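Local coordinates for exocyst complex component EXO70 (Saccharomyces cerevisiae, PDB 2B1E), which helps tether secretory vesicles to sites of exocytosis as a subunit of the exocyst complex and takes part in assembling that complex, at residues 469-472 with 473-477; 486-489 with 490-493; 535-538 with 539-542. One frame throughout, in Å; residues are numbered along the deposited sequence.

Contact 1 (469-472 with 473-477)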
loop_
_atom_site.group_PDB
_atom_site.type_symbol
_atom_site.label_atom_id
_atom_site.label_comp_id
_atom_site.label_asym_id
_atom_site.label_seq_id
_atom_site.Cartn_x
_atom_site.Cartn_y
_atom_site.Cartn_z
ATOM N N ASP A 469 47.512 -12.647 -28.788
ATOM C CA ASP A 469 48.422 -11.563 -29.136
ATOM C C ASP A 469 49.852 -12.060 -29.372
ATOM O O ASP A 469 50.538 -11.575 -30.268
ATOM C CB ASP A 469 48.436 -10.494 -28.039
ATOM C CG ASP A 469 47.229 -9.574 -28.090
ATOM O OD1 ASP A 469 47.170 -8.653 -27.249
ATOM O OD2 ASP A 469 46.345 -9.759 -28.959
ATOM N N SER A 470 50.308 -13.018 -28.570
ATOM C CA SER A 470 51.664 -13.531 -28.733
ATOM C C SER A 470 51.805 -14.228 -30.087
ATOM O O SER A 470 52.866 -14.183 -30.718
ATOM C CB SER A 470 52.017 -14.516 -27.614
ATOM O OG SER A 470 51.517 -15.816 -27.884
ATOM N N VAL A 471 50.733 -14.871 -30.533
ATOM C CA VAL A 471 50.759 -15.560 -31.812
ATOM C C VAL A 471 50.757 -14.552 -32.972
ATOM O O VAL A 471 51.562 -14.656 -33.897
ATOM C CB VAL A 471 49.563 -16.514 -31.932
ATOM C CG1 VAL A 471 49.599 -17.246 -33.269
ATOM C CG2 VAL A 471 49.602 -17.517 -30.784
ATOM N N PHE A 472 49.866 -13.569 -32.912
ATOM C CA PHE A 472 49.790 -12.564 -33.967
ATOM C C PHE A 472 51.123 -11.840 -34.151
ATOM O O PHE A 472 51.640 -11.742 -35.264
ATOM C CB PHE A 472 48.704 -11.536 -33.645
ATOM C CG PHE A 472 47.325 -11.949 -34.063
ATOM C CD1 PHE A 472 46.906 -13.273 -33.942
ATOM C CD2 PHE A 472 46.424 -11.002 -34.536
ATOM C CE1 PHE A 472 45.608 -13.643 -34.281
ATOM C CE2 PHE A 472 45.121 -11.364 -34.879
ATOM C CZ PHE A 472 44.715 -12.690 -34.748
ATOM N N ILE A 473 51.681 -11.358 -33.049
ATOM C CA ILE A 473 52.942 -10.618 -33.070
ATOM C C ILE A 473 54.088 -11.432 -33.682
ATOM O O ILE A 473 55.051 -10.878 -34.216
ATOM C CB ILE A 473 53.335 -10.174 -31.632
ATOM C CG1 ILE A 473 54.431 -9.108 -31.691
ATOM C CG2 ILE A 473 53.812 -11.371 -30.817
ATOM C CD1 ILE A 473 53.910 -7.736 -32.022
ATOM N N ASP A 474 53.964 -12.750 -33.618
ATOM C CA ASP A 474 54.985 -13.646 -34.136
ATOM C C ASP A 474 54.606 -14.304 -35.467
ATOM O O ASP A 474 55.257 -15.248 -35.905
ATOM C CB ASP A 474 55.289 -14.705 -33.061
ATOM C CG ASP A 474 56.247 -15.786 -33.537
ATOM O OD1 ASP A 474 55.769 -16.811 -34.075
ATOM O OD2 ASP A 474 57.475 -15.605 -33.372
ATOM N N SER A 475 53.585 -13.788 -36.142
ATOM C CA SER A 475 53.182 -14.403 -37.404
ATOM C C SER A 475 52.992 -13.456 -38.593
ATOM O O SER A 475 51.928 -13.437 -39.212
ATOM C CB SER A 475 51.897 -15.217 -37.185
ATOM O OG SER A 475 52.093 -16.228 -36.207
ATOM N N SER A 476 54.025 -12.687 -38.927
ATOM C CA SER A 476 53.935 -11.761 -40.056
ATOM C C SER A 476 54.871 -12.093 -41.219
ATOM O O SER A 476 54.694 -11.584 -42.329
ATOM C CB SER A 476 54.190 -10.329 -39.588
ATOM O OG SER A 476 53.121 -9.865 -38.777
ATOM N N GLY A 477 55.867 -12.936 -40.963
ATOM C CA GLY A 477 56.805 -13.322 -42.006
ATOM C C GLY A 477 56.762 -14.825 -42.183
ATOM O O GLY A 477 55.688 -15.416 -42.118
#
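Ile473 hangs from Asp469 by a standard helical bond, its N 3.0 Å from Asp469 O and nearly straight at 170°. Its CB and CG2 methyl lie against the carbonyls of Asp469 and Ser470, while the rest of the side chain leads away. CG1 lies anti to the backbone N (chi1 -165°), which leaves CG2 in the crowded position between the backbone N and the carbonyl carbon, pressed to 3.0 Å from Ser470 O. With Asp474 the regular pattern starts to fail. Its N has two weak bonds instead of one good one, at 3.4 Å to Ser470 O and at 3.1 Å to Val471 O, as expected where an alpha-helical turn tightens toward 3-10 spacing. The CB of Asp474 rests beside Ser470 O, while its carboxylate leaves the turn. Ser475 completes the change. Its N donates to Phe472 O, three residues back, at 3.0 Å. Val471 O, the acceptor a continuing alpha helix would have offered to that N, is taken by the side chain of the same serine: OG donates to it at 2.8 Å. The hydroxyl can do this because chi1 of -59° swings it beside its own backbone N, back toward the last turn, where it also touches Val471 CG1. A side-chain hydroxyl thus satisfies a carbonyl at the end of the helix as the backbone leaves helical geometry. The turn lies where helix 440-473 passes into the loop before helix 483-504, far out on the elongated helical rod. Val471 packs on Phe533, Arg536 and Tyr537 of helix 512-537, the hydroxyl of Tyr537 is hydrogen-bonded to Asp474 OD1, and Lys489 of helix 483-504 reaches Ser470 O, which places the turn against both of the following helices.

Contact 2 (486-489 with 490-493)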
loop_
_atom_site.group_PDB
_atom_site.type_symbol
_atom_site.label_atom_id
_atom_site.label_comp_id
_atom_site.label_asym_id
_atom_site.label_seq_id
_atom_site.Cartn_x
_atom_site.Cartn_y
_atom_site.Cartn_z
ATOM N N ILE A 486 59.246 -20.147 -29.155
ATOM C CA ILE A 486 58.010 -20.911 -29.155
ATOM C C ILE A 486 57.768 -21.554 -27.789
ATOM O O ILE A 486 56.666 -21.477 -27.258
ATOM C CB ILE A 486 58.032 -21.977 -30.266
ATOM C CG1 ILE A 486 58.069 -21.270 -31.624
ATOM C CG2 ILE A 486 56.793 -22.879 -30.170
ATOM C CD1 ILE A 486 58.424 -22.159 -32.783
ATOM N N LYS A 487 58.784 -22.187 -27.213
ATOM C CA LYS A 487 58.596 -22.798 -25.901
ATOM C C LYS A 487 58.187 -21.714 -24.908
ATOM O O LYS A 487 57.343 -21.932 -24.041
ATOM C CB LYS A 487 59.875 -23.480 -25.414
ATOM C CG LYS A 487 60.216 -24.760 -26.155
ATOM C CD LYS A 487 61.331 -25.528 -25.456
ATOM C CE LYS A 487 62.617 -24.717 -25.388
ATOM N NZ LYS A 487 63.103 -24.339 -26.745
ATOM N N GLU A 488 58.791 -20.540 -25.045
ATOM C CA GLU A 488 58.475 -19.436 -24.163
ATOM C C GLU A 488 56.997 -19.079 -24.273
ATOM O O GLU A 488 56.372 -18.731 -23.272
ATOM C CB GLU A 488 59.328 -18.216 -24.498
ATOM C CG GLU A 488 59.036 -17.021 -23.611
ATOM C CD GLU A 488 59.429 -17.252 -22.161
ATOM O OE1 GLU A 488 58.926 -16.513 -21.284
ATOM O OE2 GLU A 488 60.250 -18.162 -21.896
ATOM N N LYS A 489 56.425 -19.163 -25.475
ATOM C CA LYS A 489 55.008 -18.834 -25.609
ATOM C C LYS A 489 54.160 -19.833 -24.831
ATOM O O LYS A 489 53.171 -19.456 -24.204
ATOM C CB LYS A 489 54.562 -18.823 -27.075
ATOM C CG LYS A 489 55.125 -17.670 -27.896
ATOM C CD LYS A 489 54.528 -17.660 -29.299
ATOM C CE LYS A 489 55.372 -16.818 -30.255
ATOM N NZ LYS A 489 55.524 -15.411 -29.789
ATOM N N PHE A 490 54.540 -21.108 -24.879
ATOM C CA PHE A 490 53.787 -22.132 -24.156
ATOM C C PHE A 490 53.986 -21.945 -22.657
ATOM O O PHE A 490 53.047 -22.066 -21.865
ATOM C CB PHE A 490 54.258 -23.528 -24.563
ATOM C CG PHE A 490 53.640 -24.034 -25.829
ATOM C CD1 PHE A 490 52.421 -24.710 -25.801
ATOM C CD2 PHE A 490 54.274 -23.840 -27.054
ATOM C CE1 PHE A 490 51.837 -25.189 -26.986
ATOM C CE2 PHE A 490 53.708 -24.311 -28.236
ATOM C CZ PHE A 490 52.488 -24.987 -28.207
ATOM N N ARG A 491 55.222 -21.658 -22.275
ATOM C CA ARG A 491 55.564 -21.450 -20.876
ATOM C C ARG A 491 54.683 -20.364 -20.259
ATOM O O ARG A 491 53.994 -20.603 -19.265
ATOM C CB ARG A 491 57.051 -21.076 -20.779
ATOM C CG ARG A 491 57.597 -20.862 -19.384
ATOM C CD ARG A 491 59.109 -20.591 -19.458
ATOM N NE ARG A 491 59.825 -21.724 -20.053
ATOM C CZ ARG A 491 60.550 -21.668 -21.168
ATOM N NH1 ARG A 491 60.680 -20.530 -21.837
ATOM N NH2 ARG A 491 61.135 -22.764 -21.627
ATOM N N LYS A 492 54.685 -19.175 -20.851
ATOM C CA LYS A 492 53.868 -18.088 -20.321
ATOM C C LYS A 492 52.398 -18.497 -20.226
ATOM O O LYS A 492 51.719 -18.173 -19.256
ATOM C CB LYS A 492 54.014 -16.835 -21.188
ATOM C CG LYS A 492 55.418 -16.209 -21.138
ATOM C CD LYS A 492 55.546 -15.067 -22.149
ATOM C CE LYS A 492 56.989 -14.568 -22.267
ATOM N NZ LYS A 492 57.147 -13.520 -23.326
ATOM N N PHE A 493 51.893 -19.202 -21.231
ATOM C CA PHE A 493 50.504 -19.629 -21.164
ATOM C C PHE A 493 50.320 -20.580 -19.979
ATOM O O PHE A 493 49.374 -20.441 -19.205
ATOM C CB PHE A 493 50.082 -20.345 -22.446
ATOM C CG PHE A 493 48.706 -20.952 -22.361
ATOM C CD1 PHE A 493 47.569 -20.149 -22.423
ATOM C CD2 PHE A 493 48.550 -22.322 -22.145
ATOM C CE1 PHE A 493 46.297 -20.704 -22.267
ATOM C CE2 PHE A 493 47.290 -22.881 -21.985
ATOM C CZ PHE A 493 46.160 -22.072 -22.045
#
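Ile486 and Phe490, one turn apart, lie side by side and point the same way, the CG2 methyl of Ile486 meeting the edge of the phenyl ring at CE2, 3.9 Å away. This apolar pair faces helix 512-537, where Tyr537 touches both residues and Phe533 meets the ring of Phe490. Backbone bonds of the alpha-helical i to i+4 kind carry the turn: Arg491 N to Lys487 O at 2.8 Å and Lys492 N to Glu488 O at 3.0 Å are flanked by those from Phe490 and Phe493. The charged groups gather round Glu488. Its chain, bent at chi2 (66°), sends OE2 to the edge of the Arg491 guanidinium in a salt bridge with NH1, the two planes being 46° apart; the modelled separation of 2.4 Å is doubtfully short. The Lys492 chain crosses that of Glu488, its CE doubtfully close to OE1, with NZ 4.0 Å from OE1, beyond a salt bridge. The helix is therefore amphipathic here: aromatic and aliphatic groups bind it to its neighbour, whereas on the polar side one carboxylate lies between two cationic chains, whose field would probably favour its ionised form.

Contact 3 (535-538 with 539-542)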
loop_
_atom_site.group_PDB
_atom_site.type_symbol
_atom_site.label_atom_id
_atom_site.label_comp_id
_atom_site.label_asym_id
_atom_site.label_seq_id
_atom_site.Cartn_x
_atom_site.Cartn_y
_atom_site.Cartn_z
ATOM N N SER A 535 48.161 -26.843 -32.275
ATOM C CA SER A 535 48.280 -27.372 -33.629
ATOM C C SER A 535 49.235 -26.534 -34.483
ATOM O O SER A 535 49.961 -27.056 -35.322
ATOM C CB SER A 535 46.905 -27.414 -34.289
ATOM O OG SER A 535 46.996 -27.903 -35.616
ATOM N N ARG A 536 49.239 -25.232 -34.249
ATOM C CA ARG A 536 50.087 -24.328 -35.010
ATOM C C ARG A 536 51.577 -24.512 -34.705
ATOM O O ARG A 536 52.429 -24.371 -35.596
ATOM C CB ARG A 536 49.668 -22.879 -34.720
ATOM C CG ARG A 536 50.415 -21.817 -35.528
ATOM C CD ARG A 536 50.022 -20.383 -35.127
ATOM N NE ARG A 536 48.693 -19.981 -35.595
ATOM C CZ ARG A 536 47.577 -20.041 -34.872
ATOM N NH1 ARG A 536 47.602 -20.490 -33.618
ATOM N NH2 ARG A 536 46.426 -19.646 -35.404
ATOM N N TYR A 537 51.897 -24.860 -33.464
ATOM C CA TYR A 537 53.296 -24.991 -33.068
ATOM C C TYR A 537 53.829 -26.342 -32.597
ATOM O O TYR A 537 55.028 -26.470 -32.354
ATOM C CB TYR A 537 53.600 -23.982 -31.969
ATOM C CG TYR A 537 53.434 -22.540 -32.368
ATOM C CD1 TYR A 537 52.408 -21.760 -31.833
ATOM C CD2 TYR A 537 54.345 -21.934 -33.236
ATOM C CE1 TYR A 537 52.301 -20.400 -32.146
ATOM C CE2 TYR A 537 54.244 -20.594 -33.553
ATOM C CZ TYR A 537 53.230 -19.829 -33.007
ATOM O OH TYR A 537 53.174 -18.484 -33.312
ATOM N N LYS A 538 52.967 -27.338 -32.452
ATOM C CA LYS A 538 53.419 -28.628 -31.950
ATOM C C LYS A 538 54.567 -29.232 -32.755
ATOM O O LYS A 538 55.500 -29.810 -32.189
ATOM C CB LYS A 538 52.249 -29.622 -31.900
ATOM C CG LYS A 538 51.678 -29.969 -33.259
ATOM C CD LYS A 538 50.604 -31.042 -33.157
ATOM C CE LYS A 538 51.206 -32.407 -32.819
ATOM N NZ LYS A 538 51.987 -32.968 -33.965
ATOM N N ASP A 539 54.522 -29.087 -34.069
ATOM C CA ASP A 539 55.569 -29.679 -34.886
ATOM C C ASP A 539 56.859 -28.881 -34.973
ATOM O O ASP A 539 57.671 -29.109 -35.869
ATOM C CB ASP A 539 55.033 -29.990 -36.285
ATOM C CG ASP A 539 54.028 -31.124 -36.273
ATOM O OD1 ASP A 539 54.252 -32.084 -35.508
ATOM O OD2 ASP A 539 53.032 -31.064 -37.026
ATOM N N SER A 540 57.050 -27.945 -34.045
ATOM C CA SER A 540 58.280 -27.163 -34.018
ATOM C C SER A 540 59.343 -28.022 -33.332
ATOM O O SER A 540 60.533 -27.742 -33.431
ATOM C CB SER A 540 58.091 -25.864 -33.227
ATOM O OG SER A 540 57.085 -25.044 -33.797
ATOM N N PHE A 541 58.898 -29.078 -32.652
ATOM C CA PHE A 541 59.799 -29.976 -31.923
ATOM C C PHE A 541 59.725 -31.414 -32.454
ATOM O O PHE A 541 58.705 -31.820 -33.009
ATOM C CB PHE A 541 59.425 -29.957 -30.436
ATOM C CG PHE A 541 59.226 -28.577 -29.887
ATOM C CD1 PHE A 541 60.312 -27.742 -29.660
ATOM C CD2 PHE A 541 57.946 -28.095 -29.640
ATOM C CE1 PHE A 541 60.129 -26.447 -29.201
ATOM C CE2 PHE A 541 57.746 -26.800 -29.180
ATOM C CZ PHE A 541 58.839 -25.969 -28.960
ATOM N N LYS A 542 60.799 -32.186 -32.295
ATOM C CA LYS A 542 60.782 -33.574 -32.765
ATOM C C LYS A 542 59.834 -34.418 -31.915
ATOM O O LYS A 542 59.111 -35.274 -32.429
ATOM C CB LYS A 542 62.184 -34.186 -32.732
ATOM C CG LYS A 542 62.205 -35.667 -33.107
ATOM C CD LYS A 542 63.161 -35.951 -34.252
ATOM C CE LYS A 542 64.598 -35.652 -33.875
ATOM N NZ LYS A 542 65.522 -35.866 -35.031
HETATM O O HOH W 1 49.966 -29.844 -35.957
#
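Lys538 and Asp539, neighbours in sequence, lie side by side with their side chains pointing the same way and close a salt bridge from Lys538 NZ to Asp539 OD1 at 2.9 Å. The ammonium comes to the oxygen from above the carboxylate plane. Bends at chi3 (-71°) and chi4 (-70°) curl the end of the lysine chain round and bring NZ to the next residue, while CG passes 3.1 Å from Asp539 N. The second carboxylate oxygen has a partner of its own: a water that donates to Ser535 O at 2.9 Å also makes a weak bond to Asp539 OD2, so the acid links back to the preceding turn. With an alanine in place of Lys538 the ammonium is gone, and Asp539 OD1 would probably be left without its charged mate, its carboxylate freer to turn. Here helix 512-537 of the rod-shaped, all-helical Exo70 fold gives way to the loop that leads to helix 552-563, and residues 537-540 form a type I beta turn, Lys538 and Asp539 at its corners. Tyr537 supplies the acceptor of that turn. Its O takes two bonds from Ser540, one from N at 3.0 Å and one from OG at 2.9 Å, both reaching it from the same face of the carbonyl plane. The hydroxyl gets there because it stands beside its own backbone N (chi1 -60°), a place that also sets it near the edge of the Tyr537 ring. Past the turn, Phe541 CD2 comes within 3.9 Å of Lys538 O, and the phenyl ring stacks with His547, further along the loop.

Along the chain the three contacts come in series: each is a local turn, and none nests within or crosses another. Contact 1 lies where helix 440-473 runs out into the loop before helix 483-504; contact 2 follows within that second helix; contact 3 lies where helix 512-537 passes into the loop before helix 552-563. Their centres are 12 to 15 Å apart and each touches the other two. The closest meetings of contacts 2 and 3 are packing, with Ile486 CD1 against Ser540 OG and Lys487 CG against Phe541 CZ, whereas contact 1 adds polar links to both. Together they tie three consecutive helices at one end of the elongated molecule.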